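Local coordinates for acinetobacter secreted protease CpaA (Acinetobacter nosocomialis M2, PDB 6O38), which is probably a secreted zinc metalloprotease with StcE-like beta-sandwich domains, exported by type II secretion and captured here in complex with its chaperone CpaB, at residues G505-H508 / N509-N513; G517-P521 / L522-A526; N564-K567 / I568-N572; Y535-P538 / Y539-N542. All coordinates share one frame; numbering follows the deposited sequence.

Contact 1. Residues G505-H508 / N509-N513; sequences GLYH and NGSTN. With ZN (zinc ion), chain M.
The Tyr-507 ring and the side-chain amide of Asn-513 stack, their planes 18° apart, with Asn-513 ND2 3.8 Å above one ring face and offset toward the rim. The closest approach in the stack is Tyr-507 CE1 to Asn-513 CG, 3.5 Å. Ser-511 OG sits against the root of the same side chain, 3.5 Å from Tyr-507 CB, and takes a weak hydrogen bond from Asn-513 ND2 that helps hold the amide over the ring. These residues lie in the loop after helix 496-504, which carries the HExxH pair His-498 and His-502; His-508, beyond the Schellman motif at Gly-505, is the third histidine ligand, consistent with the extended metzincin-type signature.

His-508 NE2 binds the zinc ion at 2.1 Å, as do His-498, His-502 and Asp-170 of the chaperone CpaB. Glu-172 of CpaB hydrogen-bonds the backbone N of His-508 and packs on Tyr-507.

Directly after the ligand the chain reverses in a type II beta turn from His-508 to Ser-511, closed by Ser-511 N to His-508 O at 3.2 Å. Ser-511 turns OG directly opposite its backbone N (chi1 179°) and forms an ST turn, OG accepting from Asn-513 N at 3.3 Å along an almost straight N-H...O line of 176°.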
# COMPACT_ATOMS: atom_id res chain seq x y z
N GLY A 505 23.78 1.79 4.00
CA GLY A 505 24.51 2.85 3.34
C GLY A 505 23.67 3.96 2.75
O GLY A 505 24.15 4.66 1.86
N LEU A 506 22.44 4.15 3.22
CA LEU A 506 21.51 5.10 2.64
C LEU A 506 21.43 6.37 3.49
O LEU A 506 21.60 6.34 4.71
CB LEU A 506 20.12 4.48 2.49
CG LEU A 506 20.06 3.21 1.64
CD1 LEU A 506 18.63 2.72 1.52
CD2 LEU A 506 20.67 3.45 0.27
N TYR A 507 21.16 7.48 2.82
CA TYR A 507 21.01 8.78 3.46
C TYR A 507 19.59 9.29 3.23
O TYR A 507 18.81 8.73 2.45
CB TYR A 507 22.03 9.79 2.91
CG TYR A 507 23.47 9.39 3.13
CD1 TYR A 507 24.10 8.49 2.27
CD2 TYR A 507 24.21 9.91 4.19
CE1 TYR A 507 25.42 8.12 2.47
CE2 TYR A 507 25.53 9.55 4.39
CZ TYR A 507 26.13 8.65 3.53
OH TYR A 507 27.44 8.29 3.72
N HIS A 508 19.25 10.37 3.93
CA HIS A 508 17.93 10.97 3.78
C HIS A 508 17.82 11.69 2.44
O HIS A 508 18.81 11.93 1.74
CB HIS A 508 17.64 11.94 4.93
CG HIS A 508 17.43 11.27 6.25
ND1 HIS A 508 17.69 11.89 7.45
CD2 HIS A 508 16.97 10.03 6.56
CE1 HIS A 508 17.41 11.06 8.44
NE2 HIS A 508 16.97 9.93 7.93
N ASN A 509 16.58 12.02 2.08
CA ASN A 509 16.33 12.78 0.86
C ASN A 509 17.06 14.11 0.91
O ASN A 509 17.22 14.73 1.96
CB ASN A 509 14.83 13.00 0.67
CG ASN A 509 14.18 13.66 1.87
OD1 ASN A 509 14.03 13.04 2.93
ND2 ASN A 509 13.79 14.92 1.72
N GLY A 510 17.51 14.57 -0.26
CA GLY A 510 18.30 15.78 -0.37
C GLY A 510 19.79 15.57 -0.26
O GLY A 510 20.55 16.49 -0.59
N SER A 511 20.23 14.40 0.19
CA SER A 511 21.66 14.12 0.31
C SER A 511 22.33 14.11 -1.06
O SER A 511 21.72 13.81 -2.09
CB SER A 511 21.88 12.77 1.00
OG SER A 511 23.26 12.47 1.09
N THR A 512 23.62 14.45 -1.06
CA THR A 512 24.42 14.42 -2.29
C THR A 512 24.74 13.00 -2.75
O THR A 512 25.20 12.83 -3.88
CB THR A 512 25.72 15.19 -2.09
OG1 THR A 512 26.60 14.44 -1.25
CG2 THR A 512 25.44 16.54 -1.43
N ASN A 513 24.50 12.00 -1.91
CA ASN A 513 24.81 10.62 -2.28
C ASN A 513 23.70 10.03 -3.14
O ASN A 513 22.52 10.37 -3.00
CB ASN A 513 25.01 9.77 -1.03
CG ASN A 513 26.32 10.05 -0.33
OD1 ASN A 513 27.29 9.30 -0.47
ND2 ASN A 513 26.37 11.14 0.42
ZN ZN M . 17.39 8.52 9.41

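Contact 2. Residues G517-P521 / L522-A526; sequences GFAHP and LGSTA
His-520 lies alongside Leu-522, the two side chains pointing the same way, with CE1 of the imidazole 3.6 Å from Leu-522 CG. Its ND1 accepts the backbone N-H of Leu-522 at 3.0 Å, the donor lying 20° out of the ring plane; this fixes the rotation of the imidazole, and Pro-521 CD rests over one ring face. The pair lies at a tight reversal, a type I beta turn from His-520 to Gly-523 closed by Gly-523 N to His-520 O at 3.1 Å, whose two arms run roughly antiparallel.

Side-chain hydroxyls do much of the work that carbonyls do in a regular antiparallel ladder. Thr-525 N bonds Phe-518 O at 3.0 Å, but the return bond runs from Phe-518 N to Thr-525 OG1, 2.9 Å long and nearly straight at 172°. That hydroxyl is placed there by a chi1 of 65°, which sets OG1 between the backbone N and carbonyl carbon, while CG2 packs on Phe-518 CB. Nearer the turn, His-520 N donates to Ser-524 OG at 2.9 Å.

This hairpin-like loop lies within the long connection between helices 496-504 and 557-569. Ala-526 O is hydrogen-bonded to ND1 of the zinc ligand His-498 on helix 496-504, while at the turn Leu-522 touches Leu-160, in the loop between strands 152-154 and 166-167.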
# COMPACT_ATOMS: atom_id res chain seq x y z
N GLY A 517 16.96 8.87 -0.16
CA GLY A 517 15.54 8.69 -0.30
C GLY A 517 14.91 9.60 -1.33
O GLY A 517 15.50 10.59 -1.78
N PHE A 518 13.68 9.25 -1.71
CA PHE A 518 12.89 10.01 -2.67
C PHE A 518 11.69 10.60 -1.93
O PHE A 518 10.78 9.87 -1.52
CB PHE A 518 12.44 9.12 -3.82
CG PHE A 518 11.61 9.83 -4.85
CD1 PHE A 518 12.20 10.64 -5.80
CD2 PHE A 518 10.23 9.68 -4.88
CE1 PHE A 518 11.44 11.30 -6.75
CE2 PHE A 518 9.46 10.33 -5.82
CZ PHE A 518 10.07 11.14 -6.76
N ALA A 519 11.69 11.92 -1.76
CA ALA A 519 10.60 12.63 -1.11
C ALA A 519 9.65 13.19 -2.16
O ALA A 519 10.10 13.80 -3.14
CB ALA A 519 11.13 13.75 -0.22
N HIS A 520 8.35 12.99 -1.95
CA HIS A 520 7.35 13.44 -2.92
C HIS A 520 6.01 13.55 -2.22
O HIS A 520 5.70 12.71 -1.37
CB HIS A 520 7.26 12.46 -4.10
CG HIS A 520 6.51 13.01 -5.28
ND1 HIS A 520 5.14 12.94 -5.39
CD2 HIS A 520 6.95 13.63 -6.40
CE1 HIS A 520 4.77 13.50 -6.52
NE2 HIS A 520 5.84 13.92 -7.15
N PRO A 521 5.20 14.57 -2.54
CA PRO A 521 3.90 14.71 -1.87
C PRO A 521 2.95 13.55 -2.10
O PRO A 521 2.04 13.35 -1.29
CB PRO A 521 3.34 16.02 -2.46
CG PRO A 521 4.55 16.76 -2.93
CD PRO A 521 5.50 15.71 -3.42
N LEU A 522 3.13 12.79 -3.18
CA LEU A 522 2.25 11.66 -3.49
C LEU A 522 2.80 10.33 -2.99
O LEU A 522 2.25 9.28 -3.33
CB LEU A 522 2.02 11.58 -5.00
CG LEU A 522 1.31 12.78 -5.65
CD1 LEU A 522 1.21 12.58 -7.15
CD2 LEU A 522 -0.06 12.99 -5.04
N GLY A 523 3.85 10.36 -2.18
CA GLY A 523 4.44 9.14 -1.66
C GLY A 523 5.96 9.20 -1.63
O GLY A 523 6.60 9.53 -2.63
N SER A 524 6.54 8.90 -0.47
CA SER A 524 7.97 9.01 -0.25
C SER A 524 8.55 7.67 0.18
O SER A 524 7.94 6.95 0.98
CB SER A 524 8.28 10.08 0.80
OG SER A 524 7.83 11.35 0.37
N THR A 525 9.73 7.34 -0.33
CA THR A 525 10.36 6.07 -0.02
C THR A 525 10.85 6.06 1.43
O THR A 525 10.72 7.03 2.17
CB THR A 525 11.51 5.79 -1.00
OG1 THR A 525 12.54 6.77 -0.82
CG2 THR A 525 11.00 5.84 -2.43
N ALA A 526 11.44 4.92 1.82
CA ALA A 526 11.78 4.70 3.22
C ALA A 526 12.76 5.74 3.75
O ALA A 526 12.63 6.20 4.89
CB ALA A 526 12.33 3.29 3.41

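Contact 3. Residues N564-K567 / I568-N572; sequences NAQK and ISLYN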
# COMPACT_ATOMS: atom_id res chain seq x y z
N ASN A 564 25.98 -3.57 -1.20
CA ASN A 564 26.41 -3.82 0.17
C ASN A 564 25.71 -5.01 0.82
O ASN A 564 26.14 -5.44 1.89
CB ASN A 564 26.16 -2.57 1.04
CG ASN A 564 27.03 -1.40 0.63
OD1 ASN A 564 28.11 -1.58 0.06
ND2 ASN A 564 26.57 -0.19 0.93
N ALA A 565 24.66 -5.55 0.19
CA ALA A 565 23.87 -6.59 0.83
C ALA A 565 24.69 -7.85 1.09
O ALA A 565 24.68 -8.40 2.19
CB ALA A 565 22.64 -6.91 -0.02
N GLN A 566 25.41 -8.33 0.07
CA GLN A 566 26.16 -9.57 0.22
C GLN A 566 27.32 -9.40 1.19
O GLN A 566 27.58 -10.29 2.01
CB GLN A 566 26.66 -10.06 -1.14
CG GLN A 566 27.66 -11.20 -1.05
CD GLN A 566 28.21 -11.62 -2.39
OE1 GLN A 566 28.78 -10.81 -3.12
NE2 GLN A 566 28.03 -12.89 -2.73
N LYS A 567 28.03 -8.27 1.11
CA LYS A 567 29.13 -8.02 2.02
C LYS A 567 28.67 -8.03 3.48
O LYS A 567 29.34 -8.60 4.34
CB LYS A 567 29.79 -6.68 1.67
CG LYS A 567 30.40 -5.94 2.85
CD LYS A 567 30.80 -4.53 2.45
CE LYS A 567 30.41 -3.51 3.50
NZ LYS A 567 30.49 -2.12 2.98
N ILE A 568 27.51 -7.42 3.76
CA ILE A 568 26.99 -7.42 5.12
C ILE A 568 26.53 -8.82 5.52
O ILE A 568 26.73 -9.25 6.66
CB ILE A 568 25.85 -6.39 5.25
CG1 ILE A 568 26.42 -4.97 5.14
CG2 ILE A 568 25.10 -6.57 6.56
CD1 ILE A 568 25.37 -3.90 5.01
N SER A 569 25.92 -9.56 4.58
CA SER A 569 25.46 -10.91 4.87
C SER A 569 26.59 -11.85 5.24
O SER A 569 26.34 -12.92 5.82
CB SER A 569 24.69 -11.47 3.67
OG SER A 569 25.56 -11.71 2.58
N LEU A 570 27.84 -11.49 4.93
CA LEU A 570 29.00 -12.32 5.21
C LEU A 570 29.81 -11.82 6.40
O LEU A 570 30.95 -12.27 6.58
CB LEU A 570 29.88 -12.42 3.97
CG LEU A 570 29.24 -13.08 2.74
CD1 LEU A 570 30.24 -13.16 1.60
CD2 LEU A 570 28.71 -14.46 3.09
N TYR A 571 29.26 -10.90 7.19
CA TYR A 571 29.97 -10.46 8.40
C TYR A 571 30.19 -11.63 9.35
O TYR A 571 31.27 -11.77 9.93
CB TYR A 571 29.18 -9.34 9.09
CG TYR A 571 29.33 -7.99 8.44
CD1 TYR A 571 30.33 -7.74 7.51
CD2 TYR A 571 28.46 -6.95 8.76
CE1 TYR A 571 30.47 -6.49 6.92
CE2 TYR A 571 28.58 -5.70 8.17
CZ TYR A 571 29.59 -5.48 7.25
OH TYR A 571 29.72 -4.24 6.67
N ASN A 572 29.17 -12.47 9.54
CA ASN A 572 29.29 -13.71 10.29
C ASN A 572 28.81 -14.85 9.41
O ASN A 572 27.73 -14.76 8.81
CB ASN A 572 28.48 -13.66 11.59
CG ASN A 572 29.28 -13.09 12.75
OD1 ASN A 572 30.46 -13.41 12.92
ND2 ASN A 572 28.64 -12.25 13.56
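Gln-566 O is gripped by two donors from the following turn: the hydroxyl of Ser-569 and, weakly, the backbone N of Leu-570. The hydroxyl bond, Ser-569 OG to Gln-566 O, measures 2.5 Å, a length not to be read closely at this resolution. A chi1 of 69° folds OG back over the helix to meet that carbonyl. Leu-570 N divides itself, with a second weak bond to Lys-567 O at 3.3 Å.

This is the last part of helix 557-569, kinked where the N atoms of Gln-566 and Lys-567 lack bonds to the turn before. Two i to i+4 bonds precede the weak one, Ile-568 N to Asn-564 O at 3.0 Å and Ser-569 N to Ala-565 O at 2.9 Å. Beyond it the bonding tightens to i+3, Tyr-571 N reaching Ile-568 O at 3.1 Å.

Tyr-571 folds back over this part, its ring centred over Ile-568 CA. Lys-567 crosses the ring obliquely along its methylenes, with CE 3.3 Å from Tyr-571 OH. That hydroxyl hydrogen-bonds Ala-477 O, and Ile-568 packs on Ile-375 of strand 367-381 and on Met-482.

At Gln-566 O, then, the serine hydroxyl probably adds to a weak backbone donor, while the phenol of Tyr-571 ties the chain to a neighbouring loop.

Contact 4. Residues Y535-P538 / Y539-N542; sequences YSSP and YLYN
This is a buried local contact around a type I beta turn, Ser-537 to Leu-540, in the long loop that joins helix 496-504 to helix 557-569. The turn is closed by Leu-540 N to Ser-537 O at 3.2 Å, with the donor above the carbonyl plane, 61° out of it. A second bond stiffens it: a chi1 of 172° swings Ser-537 OG beside the carbonyl carbon, where it accepts from Tyr-539 N at 3.2 Å, making an ST turn inside the beta turn.

Pro-538 and Tyr-539 form a CH-pi contact, Pro-538 CG lying 4.2 Å from the centroid of the Tyr-539 ring and 13° off its normal. Leu-540 CD1 packs against Ser-537 CB at 3.7 Å.

Tyr-535 and Tyr-541 link the turn to other parts of the fold. Tyr-535 packs on Val-558 and Ile-561 of helix 557-569, and its hydroxyl bonds Arg-497 O on helix 496-504; Tyr-541 touches Met-270 and Val-272 of strand 266-272. A sulfate ion, probably from the crystallisation liquor, lies about 3 Å from the Tyr-539 side chain.

Ser-537 thus serves the turn twice as acceptor, once through its carbonyl and once through its hydroxyl, so consecutive N-H groups of Tyr-539 and Leu-540 are both satisfied locally.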
# COMPACT_ATOMS: atom_id res chain seq x y z
N TYR A 535 12.08 1.19 -1.30
CA TYR A 535 13.32 1.94 -1.35
C TYR A 535 13.42 2.62 -2.71
O TYR A 535 12.89 2.12 -3.71
CB TYR A 535 14.53 1.04 -1.11
CG TYR A 535 14.62 0.47 0.29
CD1 TYR A 535 15.07 1.24 1.35
CD2 TYR A 535 14.26 -0.85 0.54
CE1 TYR A 535 15.16 0.72 2.63
CE2 TYR A 535 14.34 -1.38 1.82
CZ TYR A 535 14.79 -0.59 2.86
OH TYR A 535 14.87 -1.11 4.13
N SER A 536 14.10 3.76 -2.75
CA SER A 536 14.09 4.57 -3.96
C SER A 536 14.87 3.89 -5.08
O SER A 536 15.91 3.26 -4.85
CB SER A 536 14.67 5.96 -3.69
OG SER A 536 16.06 5.90 -3.44
N SER A 537 14.36 4.02 -6.31
CA SER A 537 14.97 3.45 -7.50
C SER A 537 14.32 4.04 -8.75
O SER A 537 13.09 4.18 -8.80
CB SER A 537 14.83 1.92 -7.51
OG SER A 537 15.24 1.38 -8.75
N PRO A 538 15.10 4.39 -9.77
CA PRO A 538 14.51 4.90 -11.02
C PRO A 538 13.80 3.84 -11.84
O PRO A 538 13.31 4.14 -12.93
CB PRO A 538 15.73 5.45 -11.78
CG PRO A 538 16.88 4.65 -11.26
CD PRO A 538 16.57 4.36 -9.82
N TYR A 539 13.74 2.59 -11.36
CA TYR A 539 13.01 1.53 -12.04
C TYR A 539 11.75 1.14 -11.29
O TYR A 539 11.10 0.15 -11.66
CB TYR A 539 13.93 0.32 -12.23
CG TYR A 539 15.28 0.70 -12.80
CD1 TYR A 539 15.39 1.24 -14.07
CD2 TYR A 539 16.44 0.53 -12.05
CE1 TYR A 539 16.62 1.60 -14.59
CE2 TYR A 539 17.67 0.88 -12.56
CZ TYR A 539 17.76 1.42 -13.83
OH TYR A 539 18.99 1.77 -14.35
N LEU A 540 11.38 1.89 -10.26
CA LEU A 540 10.16 1.69 -9.50
C LEU A 540 9.24 2.89 -9.69
O LEU A 540 9.71 4.02 -9.88
CB LEU A 540 10.46 1.50 -8.01
CG LEU A 540 11.35 0.32 -7.64
CD1 LEU A 540 11.69 0.38 -6.17
CD2 LEU A 540 10.68 -1.00 -7.99
N TYR A 541 7.94 2.64 -9.65
CA TYR A 541 6.95 3.68 -9.87
C TYR A 541 5.87 3.63 -8.80
O TYR A 541 5.52 2.54 -8.32
CB TYR A 541 6.32 3.55 -11.27
CG TYR A 541 7.33 3.66 -12.39
CD1 TYR A 541 8.04 2.54 -12.82
CD2 TYR A 541 7.58 4.87 -13.01
CE1 TYR A 541 8.96 2.64 -13.84
CE2 TYR A 541 8.50 4.98 -14.03
CZ TYR A 541 9.19 3.86 -14.44
OH TYR A 541 10.11 3.96 -15.46
N ASN A 542 5.37 4.80 -8.42
CA ASN A 542 4.27 4.91 -7.48
C ASN A 542 3.07 4.10 -7.98
O ASN A 542 2.60 4.34 -9.10
CB ASN A 542 3.88 6.38 -7.31
CG ASN A 542 2.90 6.60 -6.16
OD1 ASN A 542 1.88 5.92 -6.05
ND2 ASN A 542 3.22 7.56 -5.30

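How the contacts relate
Along the chain the order is contact 1, contact 2, contact 4, contact 3. The first three lie in the single long loop between helices 496-504 and 557-569, and contact 3 lies on the last part of helix 557-569. Contacts 2 and 4, with centres 10 Å apart, are joined by a probable hydrogen bond from Asn-542 ND2 to Leu-522 O. Contacts 1 and 2, centres 13 Å apart, share another between Tyr-507 O and Gly-517 N; Leu-506 packs on Tyr-535 between contacts 1 and 4. Contact 3 is centred 21 Å from contact 1, nearest atoms about 4 Å apart without touching. The loop thus runs from the zinc site to helix 557-569, which touches Leu-506, meeting the beta-sandwich part on the way.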